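Local coordinates for lasso peptide isopeptidase AtxE2 (Asticcacaulis excentricus, PDB 5TXE), which hydrolyses the isopeptide bond of the lasso peptides astexin-2 and astexin-3, opening these threaded substrates into linear peptides, at residues 76-84 against 640-648. The protein carries 1 engineered substitution. Numbering follows the deposited sequence.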
loop_
_atom_site.group_PDB
_atom_site.type_symbol
_atom_site.label_atom_id
_atom_site.label_comp_id
_atom_site.label_asym_id
_atom_site.label_seq_id
_atom_site.Cartn_x
_atom_site.Cartn_y
_atom_site.Cartn_z
ATOM N N GLN A 76 -5.573 7.649 13.826
ATOM C CA GLN A 76 -4.450 8.382 14.319
ATOM C C GLN A 76 -3.618 7.599 15.343
ATOM O O GLN A 76 -4.101 7.105 16.350
ATOM C CB GLN A 76 -4.895 9.691 14.920
ATOM C CG GLN A 76 -3.684 10.599 15.184
ATOM C CD GLN A 76 -4.046 12.044 15.317
ATOM O OE1 GLN A 76 -5.184 12.470 15.057
ATOM N NE2 GLN A 76 -3.090 12.810 15.731
ATOM N N ALA A 77 -2.330 7.551 15.083
ATOM C CA ALA A 77 -1.435 6.673 15.838
ATOM C C ALA A 77 -0.851 7.396 17.028
ATOM O O ALA A 77 -0.453 8.568 16.926
ATOM C CB ALA A 77 -0.310 6.182 14.913
ATOM N N ASP A 78 -0.722 6.666 18.131
ATOM C CA ASP A 78 -0.144 7.212 19.352
ATOM C C ASP A 78 0.933 6.267 19.816
ATOM O O ASP A 78 0.625 5.178 20.284
ATOM C CB ASP A 78 -1.208 7.361 20.440
ATOM C CG ASP A 78 -0.622 7.937 21.767
ATOM O OD1 ASP A 78 0.619 8.116 21.914
ATOM O OD2 ASP A 78 -1.423 8.240 22.676
ATOM N N PRO A 79 2.198 6.679 19.705
ATOM C CA PRO A 79 3.325 5.800 19.993
ATOM C C PRO A 79 3.627 5.656 21.482
ATOM O O PRO A 79 4.302 4.717 21.867
ATOM C CB PRO A 79 4.481 6.448 19.248
ATOM C CG PRO A 79 4.118 7.879 19.178
ATOM C CD PRO A 79 2.624 7.957 19.130
ATOM N N VAL A 80 3.023 6.502 22.318
ATOM C CA VAL A 80 3.221 6.386 23.761
ATOM C C VAL A 80 2.321 5.311 24.298
ATOM O O VAL A 80 2.768 4.438 25.048
ATOM C CB VAL A 80 2.985 7.729 24.460
ATOM C CG1 VAL A 80 3.067 7.588 25.989
ATOM C CG2 VAL A 80 4.036 8.739 23.997
ATOM N N THR A 81 1.050 5.329 23.914
ATOM C CA THR A 81 0.135 4.272 24.338
ATOM C C THR A 81 0.275 3.094 23.430
ATOM O O THR A 81 -0.220 2.014 23.755
ATOM C CB THR A 81 -1.363 4.663 24.216
ATOM O OG1 THR A 81 -1.614 5.090 22.846
ATOM C CG2 THR A 81 -1.698 5.767 25.185
ATOM N N ASN A 82 0.949 3.268 22.298
ATOM C CA ASN A 82 1.155 2.174 21.323
ATOM C C ASN A 82 -0.146 1.638 20.778
ATOM O O ASN A 82 -0.356 0.456 20.670
ATOM C CB ASN A 82 2.033 1.029 21.848
ATOM C CG ASN A 82 2.441 0.079 20.722
ATOM O OD1 ASN A 82 2.624 0.513 19.584
ATOM N ND2 ASN A 82 2.538 -1.220 21.012
ATOM N N LEU A 83 -1.017 2.563 20.431
ATOM C CA LEU A 83 -2.351 2.273 19.919
ATOM C C LEU A 83 -2.768 3.276 18.885
ATOM O O LEU A 83 -2.503 4.472 19.022
ATOM C CB LEU A 83 -3.383 2.345 21.046
ATOM C CG LEU A 83 -3.456 1.164 22.023
ATOM C CD1 LEU A 83 -4.418 1.501 23.197
ATOM C CD2 LEU A 83 -3.880 -0.148 21.380
ATOM N N ASN A 84 -3.350 2.767 17.812
ATOM C CA ASN A 84 -4.150 3.571 16.924
ATOM C C ASN A 84 -5.492 3.895 17.536
ATOM O O ASN A 84 -6.090 3.080 18.224
ATOM C CB ASN A 84 -4.369 2.823 15.623
ATOM C CG ASN A 84 -3.123 2.855 14.732
ATOM O OD1 ASN A 84 -2.839 3.861 14.103
ATOM N ND2 ASN A 84 -2.376 1.780 14.721
ATOM N N LYS A 640 4.337 -3.011 9.215
ATOM C CA LYS A 640 4.203 -2.919 10.660
ATOM C C LYS A 640 3.010 -2.080 11.017
ATOM O O LYS A 640 2.668 -1.219 10.279
ATOM C CB LYS A 640 5.461 -2.402 11.333
ATOM C CG LYS A 640 6.637 -3.328 11.160
ATOM C CD LYS A 640 7.899 -2.723 11.733
ATOM C CE LYS A 640 9.095 -3.644 11.589
ATOM N NZ LYS A 640 9.631 -3.687 10.195
ATOM N N TRP A 641 2.350 -2.413 12.123
ATOM C CA TRP A 641 1.082 -1.786 12.469
ATOM C C TRP A 641 1.128 -1.075 13.819
ATOM O O TRP A 641 0.287 -0.196 14.087
ATOM C CB TRP A 641 -0.020 -2.852 12.434
ATOM C CG TRP A 641 0.064 -3.886 13.474
ATOM C CD1 TRP A 641 0.836 -4.988 13.446
ATOM C CD2 TRP A 641 -0.739 -3.977 14.700
ATOM N NE1 TRP A 641 0.614 -5.747 14.605
ATOM C CE2 TRP A 641 -0.338 -5.130 15.376
ATOM C CE3 TRP A 641 -1.726 -3.176 15.278
ATOM C CZ2 TRP A 641 -0.901 -5.526 16.598
ATOM C CZ3 TRP A 641 -2.278 -3.558 16.502
ATOM C CH2 TRP A 641 -1.866 -4.738 17.139
ATOM N N GLN A 642 2.094 -1.417 14.695
ATOM C CA GLN A 642 2.088 -0.860 16.052
ATOM C C GLN A 642 2.856 0.456 16.092
ATOM O O GLN A 642 4.002 0.529 15.672
ATOM C CB GLN A 642 2.655 -1.838 17.085
ATOM C CG GLN A 642 1.946 -3.185 17.128
ATOM C CD GLN A 642 2.443 -4.071 18.261
ATOM O OE1 GLN A 642 2.677 -3.618 19.355
ATOM N NE2 GLN A 642 2.630 -5.315 17.974
ATOM N N PRO A 643 2.187 1.531 16.521
ATOM C CA PRO A 643 2.809 2.847 16.438
ATOM C C PRO A 643 4.148 2.978 17.151
ATOM O O PRO A 643 5.036 3.679 16.633
ATOM C CB PRO A 643 1.781 3.751 17.089
ATOM C CG PRO A 643 0.470 3.054 16.807
ATOM C CD PRO A 643 0.794 1.609 16.983
ATOM N N ALA A 644 4.314 2.341 18.320
ATOM C CA ALA A 644 5.598 2.440 19.023
ATOM C C ALA A 644 6.685 1.802 18.190
ATOM O O ALA A 644 7.814 2.279 18.124
ATOM C CB ALA A 644 5.526 1.779 20.388
ATOM N N HIS A 645 6.319 0.720 17.530
ATOM C CA HIS A 645 7.296 0.054 16.690
ATOM C C HIS A 645 7.724 0.934 15.529
ATOM O O HIS A 645 8.917 0.979 15.174
ATOM C CB HIS A 645 6.746 -1.230 16.134
ATOM C CG HIS A 645 6.558 -2.293 17.141
ATOM N ND1 HIS A 645 5.863 -3.450 16.870
ATOM C CD2 HIS A 645 7.004 -2.405 18.409
ATOM C CE1 HIS A 645 5.876 -4.220 17.940
ATOM N NE2 HIS A 645 6.510 -3.579 18.907
ATOM N N ARG A 646 6.748 1.540 14.870
ATOM C CA ARG A 646 7.054 2.389 13.709
ATOM C C ARG A 646 7.946 3.511 14.115
ATOM O O ARG A 646 8.923 3.803 13.442
ATOM C CB ARG A 646 5.779 2.919 13.093
ATOM C CG ARG A 646 5.968 3.992 11.989
ATOM C CD ARG A 646 4.733 4.118 11.080
ATOM N NE ARG A 646 4.710 3.013 10.117
ATOM C CZ ARG A 646 3.920 1.947 10.174
ATOM N NH1 ARG A 646 2.938 1.818 11.096
ATOM N NH2 ARG A 646 4.108 0.989 9.282
ATOM N N LEU A 647 7.657 4.146 15.251
ATOM C CA LEU A 647 8.491 5.232 15.695
ATOM C C LEU A 647 9.913 4.795 15.964
ATOM O O LEU A 647 10.860 5.501 15.671
ATOM C CB LEU A 647 7.875 5.893 16.943
ATOM C CG LEU A 647 8.710 7.034 17.538
ATOM C CD1 LEU A 647 8.912 8.124 16.521
ATOM C CD2 LEU A 647 8.041 7.644 18.782
ATOM N N ALA A 648 10.061 3.603 16.547
ATOM C CA ALA A 648 11.363 3.064 16.878
ATOM C C ALA A 648 12.116 2.695 15.602
ATOM O O ALA A 648 13.281 2.918 15.506
ATOM C CB ALA A 648 11.172 1.850 17.740
HETATM O O HOH W 1 -0.179 1.755 12.622
#
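Asn82, in the turn of a beta hairpin, meets Gln642 and Ala644 at the N-terminal end of helix 643-662, a polar hairpin-to-helix-start contact backed by apolar packing. It joins the antiparallel sheet that is probably the first blade of the propeller, as in the prolyl oligopeptidase family, to the alpha/beta-hydrolase domain. The turn is closed by two bonds to Asp78 O, from Leu83 N and, weakly, from Asn82 N, a G1 beta bulge, and Asp78 OD1 takes Val80 N at 2.9 Å in an Asx turn. From it the amide of Asn82 grips the helix start with both its ends. Asn82 OD1 receives Ala644 N at 2.8 Å (163° at the hydrogen), the donor lying above the carbonyl plane. Asn82 ND2 donates to OE1 of the N-cap residue Gln642 at 2.9 Å, in plane and on a lone pair, with the two amides only 29° from coplanar. The CB of Asn82 does not point at the helix, but with CG set opposite the backbone N (chi1 -169°) the amide end comes nearer to it. Replacing Asn82 by alanine takes away both amide bonds and would probably leave Ala644 N and Gln642 OE1 without their partners from the hairpin. Next to the amide, Pro643 turns its ring to the hairpin, Pro643 CG lying 3.7 Å from Ala77 CB, while one turn on Leu647 CD2 reaches Pro79 CB at 3.8 Å. Asn84 ND2 makes a weak bond to Trp641 O at 3.4 Å; Asn84 OD1 is held by Arg75. Around the contact, helix 40-44 touches both Pro79 and Leu647, Phe110 meets the Trp641 ring edge-to-face, and Lys640 and Ala648 touch Tyr633 of strand 628-633, an outermost strand of the hydrolase sheet.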